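Local coordinates for protein putative immunoglobulin A1 protease (Bacteroides ovatus, PDB 3N6Z) that is a putative immunoglobulin A1 protease, built on a parallel beta-helix, whose substrate and activity remain unestablished, at residues Ile234-Ala239 and Val342-Asn347; Val283-Gly288 and Ala316-Ser321; Leu348-Lys351 and Pro357-Gln360. All coordinates share one frame; numbering follows the deposited sequence. Where two conformers were deposited one is given.

Contact 1: Ile234-Ala239 and Val342-Asn347; sequences IENCYA and VAWNPN
Trp344, at the C-terminal end of the helix 334-344, lays its indole against the corner formed by Asn236. The six-membered ring does most of the touching: Asn236 CA stands over one face, 3.9 Å from the centroid of the Trp344 six-membered ring and 23° off its normal, a CH-pi contact displaced toward the rim. The far end of the indole then runs on along the backbone, so that Trp344 CZ3 lies 3.5 Å from Asn236 C and Trp344 CH2 3.4 Å from Cys237 O. The Asn236 side chain lies back over the other end of the ring system. In the conformer described, one of two, ND2 of Asn236 is 3.7 Å from CG of Trp344, and the Asn236 amide plane is tilted 33° from the indole rather than stacked flat. Asn236 occupies the left-handed helical region, a backbone shape that asparagine accepts readily, and here it bends the chain from strand 233-235 into strand 237-239. These strands belong to different faces of a parallel beta-helix, and Trp344 covers a corner of the coil from outside. Lys202 grips the bend from the neighbouring coil, its NZ hydrogen-bonded to Asn236 OD1 and salt-bridged to Glu235. Tyr238 adds a smaller apolar touch at the indole edge, with Tyr238 CB 4.2 Å from Trp344 CH2. Its phenol ring leads off elsewhere, and the hydroxyl is hydrogen-bonded to Pro357 O. Just past the tryptophan, Asn345 OD1 accepts from Asn347 N at 3.0 Å, an Asx turn that shapes the chain as it leaves the helix.

Contact 2: Val283-Gly288 and Ala316-Ser321; sequences VGRIVG and ASDESS
Arg285 reaches out to Asp318 and pairs with it in a salt bridge, NH2 of Arg285 to OD1 of Asp318 at 3.0 Å with an angle of 158° at the hydrogen. The oxygen meets the guanidinium at its edge, nearly in plane, and offers its anti lone pair, while carboxylate and guanidinium planes stand 42° apart. A bend at chi3 (-67°) turns the end of the arginine chain so that this edge faces the loop. Water supplies a second polar link: one molecule accepts from Arg285 NH1 at 2.9 Å and donates to both Ala316 O, 3.0 Å away, and Asp318 OD1. The apolar share falls to Ala316, whose CB sits over one face of the guanidinium and 3.9 Å from Arg285 CD. An alanine in place of Arg285 would probably leave Asp318 without its charge partner and open a gap beneath the Ala316 methyl. Further bonds hold both polar ends, Arg285 NE going to His328 O and NH2 also to Gly329 O, while Asp318 OD1 accepts from Ala331 N. Arg285 projects from the turn between strands 282-284 and 287-289 of the beta-helix, passes alongside Leu307 of strand 307-309 and Ala301 of strand 299-302, and ties Asp318 in the loop after strand 312-314 to the chain just ahead of strand 330-332.

Contact 3: Leu348-Lys351 and Pro357-Gln360; sequences LWKK and PIFQ
Pro357 rests beside the backbone of Lys350, its CA 3.2 Å from Lys350 O in a CA-H...O contact, and its CB is near Trp349 CE3. Ile358 comes next and pairs with Lys350 as an antiparallel hydrogen-bonded pair: Ile358 N donates to Lys350 O at 3.0 Å, and Lys350 N returns the bond to Ile358 O at 2.9 Å. Both side chains stand on the same face of the ribbon. CG of Lys350 and CG1 of Ile358 both lie between the backbone N and the carbonyl carbon (chi1 67° in Lys350), which lays the extended lysine chain across the isoleucine, CE of Lys350 against CD1 of Ile358. Strands 349-350 and 358-359 form a short beta hairpin after the helix 334-344, near the C-terminus and outside the beta-helix coils. Phe359 forms a non-hydrogen-bonded pair with Trp349; the two side chains diverge at their bases, yet the rings meet. The Phe359 ring edge approaches the face of the Trp349 indole in a T-shaped stack, with 5.0 Å between the Phe359 centroid and that of the Trp349 six-membered ring and planes at 70°. Leu348 CD1 covers a face of the phenyl ring, 3.9 Å from the Phe359 centroid. Tyr205 also meets Phe359 edge-to-face, and Asn203 OD1 accepts from Trp349 NE1. Gln360 ends the pairing with two bonds, from N to Leu348 O at 2.8 Å and from NE2 to Trp349 O at 3.1 Å. The second is nearly straight (169°), although the donor stands well above the carbonyl plane. On the exposed side, a water accepts from Lys350 NZ and donates to Gln360 O, 2.8 Å away.

In the fold
Contacts 1 and 3 adjoin, their centres about 9 Å apart, and both concern the C-terminal tail that follows the coils: the helix 334-344 meets a coil corner in contact 1, and the hairpin beyond it closes on itself in contact 3. Tyr238 and Pro357 join the two. Contact 2 lies farther along the beta-helix, centres about 19 Å from contact 1 and 25 Å from contact 3. Contact 1 is buried and relies on a tryptophan face against backbone. Contact 3 divides its chemistry, with aromatic rings on its buried side and lysine, glutamine and water on the exposed one. Contact 2, partly buried, depends chiefly on charge and water.

Contact 1: Ile234-Ala239 and Val342-Asn347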
ATOM      1  N   ILE A 234      -5.075   3.347  -9.382  1.00  8.48           N
ATOM      2  CA  ILE A 234      -4.804   4.084  -8.159  1.00  7.04           C
ATOM      3  C   ILE A 234      -5.543   5.421  -8.311  1.00  7.56           C
ATOM      4  O   ILE A 234      -5.356   6.122  -9.321  1.00  9.66           O
ATOM      5  CB  ILE A 234      -3.299   4.308  -7.919  1.00  8.19           C
ATOM      6  CG1 ILE A 234      -2.601   2.949  -7.695  1.00  8.64           C
ATOM      7  CG2 ILE A 234      -3.051   5.292  -6.754  1.00  9.89           C
ATOM      8  CD1 ILE A 234      -1.057   2.997  -7.711  1.00 10.48           C
ATOM      9  N   GLU A 235      -6.336   5.797  -7.306  1.00  8.39           N
ATOM     10  CA  GLU A 235      -7.179   6.993  -7.344  0.70  9.65           C
ATOM     11  C   GLU A 235      -7.160   7.690  -5.983  1.00  8.32           C
ATOM     12  O   GLU A 235      -7.263   7.019  -4.975  1.00  7.80           O
ATOM     13  CB  GLU A 235      -8.595   6.505  -7.708  0.70 13.37           C
ATOM     14  CG  GLU A 235      -9.674   7.462  -7.812  0.70 21.25           C
ATOM     15  CD  GLU A 235     -10.795   6.826  -8.633  0.70 25.11           C
ATOM     16  OE1 GLU A 235     -11.559   6.038  -8.073  0.70 22.96           O
ATOM     17  OE2 GLU A 235     -10.830   7.051  -9.860  0.70 33.40           O
ATOM     18  N   ASN A 236      -7.102   9.012  -5.965  1.00  7.97           N
ATOM     19  CA  ASN A 236      -7.199   9.780  -4.737  0.60  7.97           C
ATOM     20  C   ASN A 236      -6.161   9.343  -3.711  1.00  7.42           C
ATOM     21  O   ASN A 236      -6.452   9.124  -2.542  1.00  8.24           O
ATOM     22  CB  ASN A 236      -8.615   9.759  -4.170  0.60  8.88           C
ATOM     23  CG  ASN A 236      -9.709  10.071  -5.220  0.60  9.91           C
ATOM     24  OD1 ASN A 236     -10.756   9.466  -5.196  0.60 17.88           O
ATOM     25  ND2 ASN A 236      -9.463  10.998  -6.106  0.60 15.10           N
ATOM     26  N   CYS A 237      -4.923   9.210  -4.166  1.00  7.59           N
ATOM     27  CA  CYS A 237      -3.817   8.858  -3.267  1.00  8.01           C
ATOM     28  C   CYS A 237      -2.707   9.873  -3.327  1.00  8.00           C
ATOM     29  O   CYS A 237      -2.463  10.487  -4.361  1.00  8.28           O
ATOM     30  CB  CYS A 237      -3.218   7.491  -3.594  1.00  7.66           C
ATOM     31  SG  CYS A 237      -4.349   6.100  -3.329  1.00  8.45           S
ATOM     32  N   TYR A 238      -1.991  10.028  -2.219  1.00  7.73           N
ATOM     33  CA  TYR A 238      -0.749  10.794  -2.192  1.00  7.54           C
ATOM     34  C   TYR A 238       0.240  10.200  -1.217  1.00  7.53           C
ATOM     35  O   TYR A 238      -0.142   9.463  -0.309  1.00  7.57           O
ATOM     36  CB  TYR A 238      -1.013  12.300  -1.945  1.00  9.53           C
ATOM     37  CG  TYR A 238      -0.857  12.819  -0.544  1.00  8.72           C
ATOM     38  CD1 TYR A 238      -1.875  12.705   0.403  1.00  9.11           C
ATOM     39  CD2 TYR A 238       0.322  13.439  -0.153  1.00  8.57           C
ATOM     40  CE1 TYR A 238      -1.714  13.215   1.702  1.00  9.57           C
ATOM     41  CE2 TYR A 238       0.487  13.953   1.124  1.00  9.81           C
ATOM     42  CZ  TYR A 238      -0.522  13.826   2.061  1.00 10.01           C
ATOM     43  OH  TYR A 238      -0.335  14.356   3.313  1.00 12.32           O
ATOM     44  N   ALA A 239       1.505  10.561  -1.387  1.00  7.50           N
ATOM     45  CA  ALA A 239       2.559  10.110  -0.507  1.00  8.43           C
ATOM     46  C   ALA A 239       3.540  11.227  -0.228  1.00  8.43           C
ATOM     47  O   ALA A 239       3.744  12.113  -1.058  1.00  8.66           O
ATOM     48  CB  ALA A 239       3.292   8.887  -1.098  1.00  9.89           C
ATOM     49  N   VAL A 342      -7.767  17.613  -0.216  1.00 12.19           N
ATOM     50  CA  VAL A 342      -8.974  17.603   0.617  1.00 13.19           C
ATOM     51  C   VAL A 342     -10.235  17.501  -0.252  1.00 14.63           C
ATOM     52  O   VAL A 342     -11.176  16.809   0.095  1.00 15.64           O
ATOM     53  CB  VAL A 342      -9.012  18.799   1.576  1.00 14.73           C
ATOM     54  CG1 VAL A 342     -10.363  18.926   2.276  1.00 18.18           C
ATOM     55  CG2 VAL A 342      -7.870  18.682   2.589  1.00 14.35           C
ATOM     56  N   ALA A 343     -10.236  18.168  -1.409  1.00 13.83           N
ATOM     57  CA  ALA A 343     -11.376  18.100  -2.331  1.00 15.04           C
ATOM     58  C   ALA A 343     -11.669  16.710  -2.913  1.00 14.66           C
ATOM     59  O   ALA A 343     -12.780  16.437  -3.389  1.00 17.58           O
ATOM     60  CB  ALA A 343     -11.204  19.170  -3.462  1.00 16.42           C
ATOM     61  N   TRP A 344     -10.702  15.803  -2.865  1.00 13.46           N
ATOM     62  CA  TRP A 344     -10.951  14.415  -3.236  1.00 14.65           C
ATOM     63  C   TRP A 344     -12.108  13.777  -2.476  1.00 15.74           C
ATOM     64  O   TRP A 344     -12.896  13.018  -3.066  1.00 17.48           O
ATOM     65  CB  TRP A 344      -9.706  13.552  -3.104  1.00 13.99           C
ATOM     66  CG  TRP A 344      -8.602  13.901  -3.989  1.00 12.16           C
ATOM     67  CD1 TRP A 344      -8.641  14.683  -5.131  1.00 14.05           C
ATOM     68  CD2 TRP A 344      -7.232  13.546  -3.805  1.00 11.44           C
ATOM     69  NE1 TRP A 344      -7.389  14.801  -5.674  1.00 12.39           N
ATOM     70  CE2 TRP A 344      -6.506  14.109  -4.883  1.00 10.94           C
ATOM     71  CE3 TRP A 344      -6.551  12.787  -2.844  1.00 10.42           C
ATOM     72  CZ2 TRP A 344      -5.136  13.953  -5.012  1.00 11.18           C
ATOM     73  CZ3 TRP A 344      -5.178  12.610  -2.987  1.00 10.68           C
ATOM     74  CH2 TRP A 344      -4.491  13.195  -4.064  1.00 11.12           C
ATOM     75  N   ASN A 345     -12.202  14.087  -1.185  1.00 15.33           N
ATOM     76  CA  ASN A 345     -13.338  13.676  -0.368  1.00 15.96           C
ATOM     77  C   ASN A 345     -13.305  14.455   0.938  1.00 16.29           C
ATOM     78  O   ASN A 345     -12.637  14.059   1.892  1.00 15.14           O
ATOM     79  CB  ASN A 345     -13.374  12.166  -0.090  1.00 17.04           C
ATOM     80  CG  ASN A 345     -14.587  11.776   0.731  1.00 21.21           C
ATOM     81  OD1 ASN A 345     -15.374  12.641   1.102  1.00 21.08           O
ATOM     82  ND2 ASN A 345     -14.722  10.495   1.037  1.00 26.01           N
ATOM     83  N   PRO A 346     -14.027  15.578   0.999  1.00 18.35           N
ATOM     84  CA  PRO A 346     -13.988  16.423   2.187  1.00 18.46           C
ATOM     85  C   PRO A 346     -14.556  15.784   3.468  1.00 18.36           C
ATOM     86  O   PRO A 346     -14.298  16.279   4.559  1.00 20.49           O
ATOM     87  CB  PRO A 346     -14.864  17.608   1.782  1.00 22.44           C
ATOM     88  CG  PRO A 346     -14.799  17.649   0.347  1.00 24.12           C
ATOM     89  CD  PRO A 346     -14.676  16.252  -0.141  1.00 20.63           C
ATOM     90  N   ASN A 347     -15.317  14.703   3.315  1.00 18.33           N
ATOM     91  CA  ASN A 347     -15.776  13.920   4.475  1.00 19.90           C
ATOM     92  C   ASN A 347     -14.699  13.031   5.103  1.00 17.19           C
ATOM     93  O   ASN A 347     -14.869  12.576   6.231  1.00 18.69           O
ATOM     94  CB  ASN A 347     -16.991  13.075   4.078  1.00 21.89           C
ATOM     95  CG  ASN A 347     -18.184  13.926   3.644  1.00 29.86           C
ATOM     96  OD1 ASN A 347     -18.443  14.994   4.204  1.00 31.99           O
ATOM     97  ND2 ASN A 347     -18.911  13.450   2.635  1.00 37.43           N
TER

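Contact 2: Val283-Gly288 and Ala316-Ser321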
ATOM      1  N   VAL A 283      13.734   8.131 -12.547  1.00  9.45           N
ATOM      2  CA  VAL A 283      12.929   8.772 -11.524  1.00  9.45           C
ATOM      3  C   VAL A 283      11.824   9.581 -12.161  1.00  9.47           C
ATOM      4  O   VAL A 283      12.091  10.489 -12.958  1.00 11.22           O
ATOM      5  CB  VAL A 283      13.800   9.626 -10.603  1.00 10.57           C
ATOM      6  CG1 VAL A 283      12.931  10.367  -9.582  1.00 14.77           C
ATOM      7  CG2 VAL A 283      14.876   8.778  -9.919  1.00 13.34           C
ATOM      8  N   GLY A 284      10.588   9.246 -11.812  1.00  9.40           N
ATOM      9  CA  GLY A 284       9.401   9.973 -12.305  1.00  9.35           C
ATOM     10  C   GLY A 284       8.645  10.527 -11.114  1.00  9.56           C
ATOM     11  O   GLY A 284       8.441   9.819 -10.106  1.00  9.52           O
ATOM     12  N   ARG A 285       8.179  11.766 -11.189  1.00  9.28           N
ATOM     13  CA  ARG A 285       7.450  12.304 -10.029  1.00  8.81           C
ATOM     14  C   ARG A 285       6.264  11.404  -9.718  1.00  7.57           C
ATOM     15  O   ARG A 285       5.925  11.235  -8.550  1.00  9.61           O
ATOM     16  CB  ARG A 285       7.040  13.756 -10.191  1.00  8.66           C
ATOM     17  CG  ARG A 285       8.193  14.700 -10.434  1.00  9.95           C
ATOM     18  CD  ARG A 285       7.808  16.174 -10.283  1.00 10.60           C
ATOM     19  NE  ARG A 285       6.872  16.590 -11.323  1.00 11.06           N
ATOM     20  CZ  ARG A 285       6.776  17.817 -11.828  1.00 10.36           C
ATOM     21  NH1 ARG A 285       7.507  18.808 -11.327  1.00 11.69           N
ATOM     22  NH2 ARG A 285       5.940  18.039 -12.833  1.00 11.48           N
ATOM     23  N   ILE A 286       5.585  10.875 -10.750  1.00  8.34           N
ATOM     24  CA  ILE A 286       4.435   9.974 -10.532  1.00  8.99           C
ATOM     25  C   ILE A 286       4.819   8.500 -10.739  1.00  7.79           C
ATOM     26  O   ILE A 286       4.563   7.646  -9.864  1.00  8.62           O
ATOM     27  CB  ILE A 286       3.215  10.353 -11.424  1.00  8.60           C
ATOM     28  CG1 ILE A 286       2.915  11.873 -11.383  1.00 10.39           C
ATOM     29  CG2 ILE A 286       1.943   9.570 -11.007  1.00  9.37           C
ATOM     30  CD1 ILE A 286       2.575  12.384  -9.979  1.00 10.71           C
ATOM     31  N   VAL A 287       5.344   8.178 -11.921  1.00  8.45           N
ATOM     32  CA  VAL A 287       5.660   6.794 -12.324  1.00  7.71           C
ATOM     33  C   VAL A 287       7.095   6.732 -12.830  1.00  8.77           C
ATOM     34  O   VAL A 287       7.509   7.561 -13.660  1.00  9.01           O
ATOM     35  CB  VAL A 287       4.717   6.273 -13.429  1.00  8.73           C
ATOM     36  CG1 VAL A 287       5.070   4.847 -13.784  1.00  9.68           C
ATOM     37  CG2 VAL A 287       3.239   6.427 -13.038  1.00  9.89           C
ATOM     38  N   GLY A 288       7.835   5.707 -12.391  1.00  9.11           N
ATOM     39  CA  GLY A 288       9.260   5.560 -12.742  1.00  9.13           C
ATOM     40  C   GLY A 288       9.667   4.761 -13.967  1.00 10.14           C
ATOM     41  O   GLY A 288      10.730   5.061 -14.538  1.00 10.65           O
ATOM     42  N   ALA A 316      12.247  18.087 -13.482  1.00 17.29           N
ATOM     43  CA  ALA A 316      11.140  17.454 -14.182  1.00 15.79           C
ATOM     44  C   ALA A 316      10.225  18.492 -14.794  1.00 17.07           C
ATOM     45  O   ALA A 316       9.888  19.489 -14.152  1.00 22.25           O
ATOM     46  CB  ALA A 316      10.342  16.587 -13.172  1.00 16.35           C
ATOM     47  N   SER A 317       9.761  18.208 -15.996  1.00 17.44           N
ATOM     48  CA  SER A 317       8.853  19.089 -16.724  0.60 17.37           C
ATOM     49  C   SER A 317       7.407  18.649 -16.532  1.00 14.80           C
ATOM     50  O   SER A 317       7.124  17.463 -16.450  1.00 15.21           O
ATOM     51  CB  SER A 317       9.181  19.079 -18.218  0.60 20.09           C
ATOM     52  OG  SER A 317      10.481  19.582 -18.452  0.60 22.16           O
ATOM     53  N   ASP A 318       6.495  19.606 -16.485  1.00 12.00           N
ATOM     54  CA  ASP A 318       5.077  19.299 -16.372  1.00  9.85           C
ATOM     55  C   ASP A 318       4.546  18.539 -17.594  1.00 10.40           C
ATOM     56  O   ASP A 318       4.870  18.863 -18.738  1.00 13.44           O
ATOM     57  CB  ASP A 318       4.236  20.563 -16.209  1.00 10.86           C
ATOM     58  CG  ASP A 318       4.380  21.257 -14.876  1.00 11.44           C
ATOM     59  OD1 ASP A 318       4.932  20.690 -13.909  1.00 11.10           O
ATOM     60  OD2 ASP A 318       3.885  22.425 -14.801  1.00 12.38           O
ATOM     61  N   GLU A 319       3.710  17.541 -17.343  1.00 10.65           N
ATOM     62  CA  GLU A 319       3.044  16.778 -18.383  1.00 11.80           C
ATOM     63  C   GLU A 319       1.829  16.106 -17.780  1.00 10.31           C
ATOM     64  O   GLU A 319       1.772  15.861 -16.574  1.00 11.92           O
ATOM     65  CB  GLU A 319       4.009  15.760 -19.014  1.00 13.24           C
ATOM     66  CG  GLU A 319       4.677  14.861 -17.949  1.00 12.33           C
ATOM     67  CD  GLU A 319       5.685  13.868 -18.493  1.00 12.33           C
ATOM     68  OE1 GLU A 319       6.035  13.920 -19.687  1.00 15.27           O
ATOM     69  OE2 GLU A 319       6.155  13.036 -17.696  1.00 12.88           O
ATOM     70  N   SER A 320       0.843  15.818 -18.612  1.00  9.97           N
ATOM     71  CA  SER A 320      -0.401  15.160 -18.176  1.00 10.63           C
ATOM     72  C   SER A 320      -0.596  13.765 -18.789  1.00 11.35           C
ATOM     73  O   SER A 320      -1.535  13.052 -18.422  1.00 12.13           O
ATOM     74  CB  SER A 320      -1.614  16.045 -18.465  1.00 12.57           C
ATOM     75  OG  SER A 320      -1.699  16.295 -19.849  1.00 15.14           O
ATOM     76  N   SER A 321       0.299  13.398 -19.718  1.00 11.89           N
ATOM     77  CA  SER A 321       0.396  12.034 -20.200  0.60 13.32           C
ATOM     78  C   SER A 321       1.880  11.726 -20.320  1.00 12.58           C
ATOM     79  O   SER A 321       2.727  12.633 -20.244  1.00 14.34           O
ATOM     80  CB  SER A 321      -0.321  11.855 -21.538  0.60 15.26           C
ATOM     81  OG  SER A 321       0.200  12.765 -22.488  0.60 19.91           O
TER
HETATM   82  O   HOH W   1       7.617  21.137 -13.114  1.00 17.27           O

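Contact 3: Leu348-Lys351 and Pro357-Gln360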
ATOM      1  N   LEU A 348     -13.608  12.774   4.364  1.00 14.34           N
ATOM      2  CA  LEU A 348     -12.511  11.902   4.782  1.00 13.54           C
ATOM      3  C   LEU A 348     -11.265  12.698   5.122  1.00 11.84           C
ATOM      4  O   LEU A 348     -10.671  12.510   6.174  1.00 13.11           O
ATOM      5  CB  LEU A 348     -12.180  10.884   3.673  1.00 12.83           C
ATOM      6  CG  LEU A 348     -10.959  10.001   3.892  1.00 11.42           C
ATOM      7  CD1 LEU A 348     -11.153   9.114   5.130  1.00 12.75           C
ATOM      8  CD2 LEU A 348     -10.670   9.177   2.616  1.00 12.54           C
ATOM      9  N   TRP A 349     -10.867  13.561   4.184  1.00 12.82           N
ATOM     10  CA  TRP A 349      -9.607  14.269   4.266  1.00 12.64           C
ATOM     11  C   TRP A 349      -9.746  15.577   5.053  1.00 14.02           C
ATOM     12  O   TRP A 349     -10.814  16.209   5.078  1.00 15.49           O
ATOM     13  CB  TRP A 349      -9.085  14.566   2.888  1.00 11.66           C
ATOM     14  CG  TRP A 349      -8.785  13.388   2.017  1.00 11.49           C
ATOM     15  CD1 TRP A 349      -9.608  12.845   1.079  1.00 10.56           C
ATOM     16  CD2 TRP A 349      -7.541  12.674   1.922  1.00  9.39           C
ATOM     17  NE1 TRP A 349      -8.957  11.833   0.402  1.00 10.46           N
ATOM     18  CE2 TRP A 349      -7.687  11.715   0.899  1.00 10.14           C
ATOM     19  CE3 TRP A 349      -6.309  12.779   2.587  1.00  9.57           C
ATOM     20  CZ2 TRP A 349      -6.659  10.856   0.526  1.00  8.29           C
ATOM     21  CZ3 TRP A 349      -5.296  11.927   2.236  1.00  9.31           C
ATOM     22  CH2 TRP A 349      -5.475  10.977   1.212  1.00  9.00           C
ATOM     23  N   LYS A 350      -8.655  15.987   5.689  1.00 12.77           N
ATOM     24  CA  LYS A 350      -8.551  17.326   6.300  1.00 14.54           C
ATOM     25  C   LYS A 350      -7.141  17.843   6.170  1.00 14.82           C
ATOM     26  O   LYS A 350      -6.201  17.061   5.984  1.00 15.22           O
ATOM     27  CB  LYS A 350      -8.983  17.320   7.771  1.00 16.31           C
ATOM     28  CG  LYS A 350      -8.058  16.530   8.716  1.00 18.24           C
ATOM     29  CD  LYS A 350      -8.411  16.758  10.184  1.00 20.53           C
ATOM     30  CE  LYS A 350      -7.517  15.933  11.108  1.00 25.47           C
ATOM     31  NZ  LYS A 350      -7.875  16.118  12.560  1.00 30.56           N
ATOM     32  N   LYS A 351      -6.984  19.167   6.271  1.00 16.58           N
ATOM     33  CA  LYS A 351      -5.660  19.748   6.258  1.00 19.52           C
ATOM     34  C   LYS A 351      -5.007  19.434   7.601  1.00 20.56           C
ATOM     35  O   LYS A 351      -5.664  19.447   8.646  1.00 24.57           O
ATOM     36  CB  LYS A 351      -5.713  21.264   5.944  1.00 23.69           C
ATOM     37  CG  LYS A 351      -6.102  21.492   4.507  1.00 29.17           C
ATOM     38  CD  LYS A 351      -6.059  22.938   4.062  1.00 34.03           C
ATOM     39  CE  LYS A 351      -6.826  23.067   2.756  1.00 36.29           C
ATOM     40  NZ  LYS A 351      -6.793  24.452   2.253  1.00 39.87           N
ATOM     41  N   PRO A 357      -2.049  16.917   4.241  1.00 11.28           N
ATOM     42  CA  PRO A 357      -3.379  16.407   4.522  1.00 11.04           C
ATOM     43  C   PRO A 357      -3.347  15.002   5.131  1.00 10.72           C
ATOM     44  O   PRO A 357      -2.468  14.193   4.810  1.00 12.18           O
ATOM     45  CB  PRO A 357      -4.059  16.396   3.147  1.00 11.88           C
ATOM     46  CG  PRO A 357      -3.346  17.423   2.380  1.00 13.70           C
ATOM     47  CD  PRO A 357      -1.925  17.315   2.828  1.00 11.92           C
ATOM     48  N   ILE A 358      -4.306  14.755   5.996  1.00 10.67           N
ATOM     49  CA  ILE A 358      -4.483  13.477   6.673  1.00 11.03           C
ATOM     50  C   ILE A 358      -5.982  13.152   6.688  1.00 11.23           C
ATOM     51  O   ILE A 358      -6.764  13.876   6.104  1.00 12.90           O
ATOM     52  CB  ILE A 358      -3.806  13.477   8.084  1.00 12.67           C
ATOM     53  CG1 ILE A 358      -4.438  14.551   8.982  1.00 14.87           C
ATOM     54  CG2 ILE A 358      -2.292  13.666   7.964  1.00 14.06           C
ATOM     55  CD1 ILE A 358      -3.948  14.531  10.401  1.00 19.52           C
ATOM     56  N   PHE A 359      -6.382  12.070   7.338  1.00 10.84           N
ATOM     57  CA  PHE A 359      -7.791  11.794   7.470  1.00 10.71           C
ATOM     58  C   PHE A 359      -8.314  12.463   8.717  1.00 11.25           C
ATOM     59  O   PHE A 359      -7.570  12.702   9.676  1.00 12.08           O
ATOM     60  CB  PHE A 359      -8.092  10.282   7.563  1.00 10.13           C
ATOM     61  CG  PHE A 359      -7.635   9.458   6.375  1.00  9.51           C
ATOM     62  CD1 PHE A 359      -7.549   9.961   5.094  1.00 10.42           C
ATOM     63  CD2 PHE A 359      -7.346   8.126   6.583  1.00  8.98           C
ATOM     64  CE1 PHE A 359      -7.170   9.148   4.040  1.00  9.55           C
ATOM     65  CE2 PHE A 359      -7.000   7.289   5.537  1.00  9.38           C
ATOM     66  CZ  PHE A 359      -6.886   7.826   4.275  1.00 10.05           C
ATOM     67  N   GLN A 360      -9.625  12.651   8.745  1.00 12.37           N
ATOM     68  CA  GLN A 360     -10.263  13.235   9.918  1.00 14.39           C
ATOM     69  C   GLN A 360     -10.053  12.377  11.161  1.00 13.37           C
ATOM     70  O   GLN A 360     -10.009  12.899  12.271  1.00 17.69           O
ATOM     71  CB  GLN A 360     -11.722  13.494   9.612  1.00 14.88           C
ATOM     72  CG  GLN A 360     -11.810  14.693   8.657  1.00 18.69           C
ATOM     73  CD  GLN A 360     -13.167  14.989   8.155  1.00 24.36           C
ATOM     74  OE1 GLN A 360     -14.149  14.816   8.872  1.00 27.07           O
ATOM     75  NE2 GLN A 360     -13.253  15.441   6.893  1.00 23.56           N
TER
HETATM   76  O   HOH W   2     -10.637  15.625  12.783  1.00 29.33           O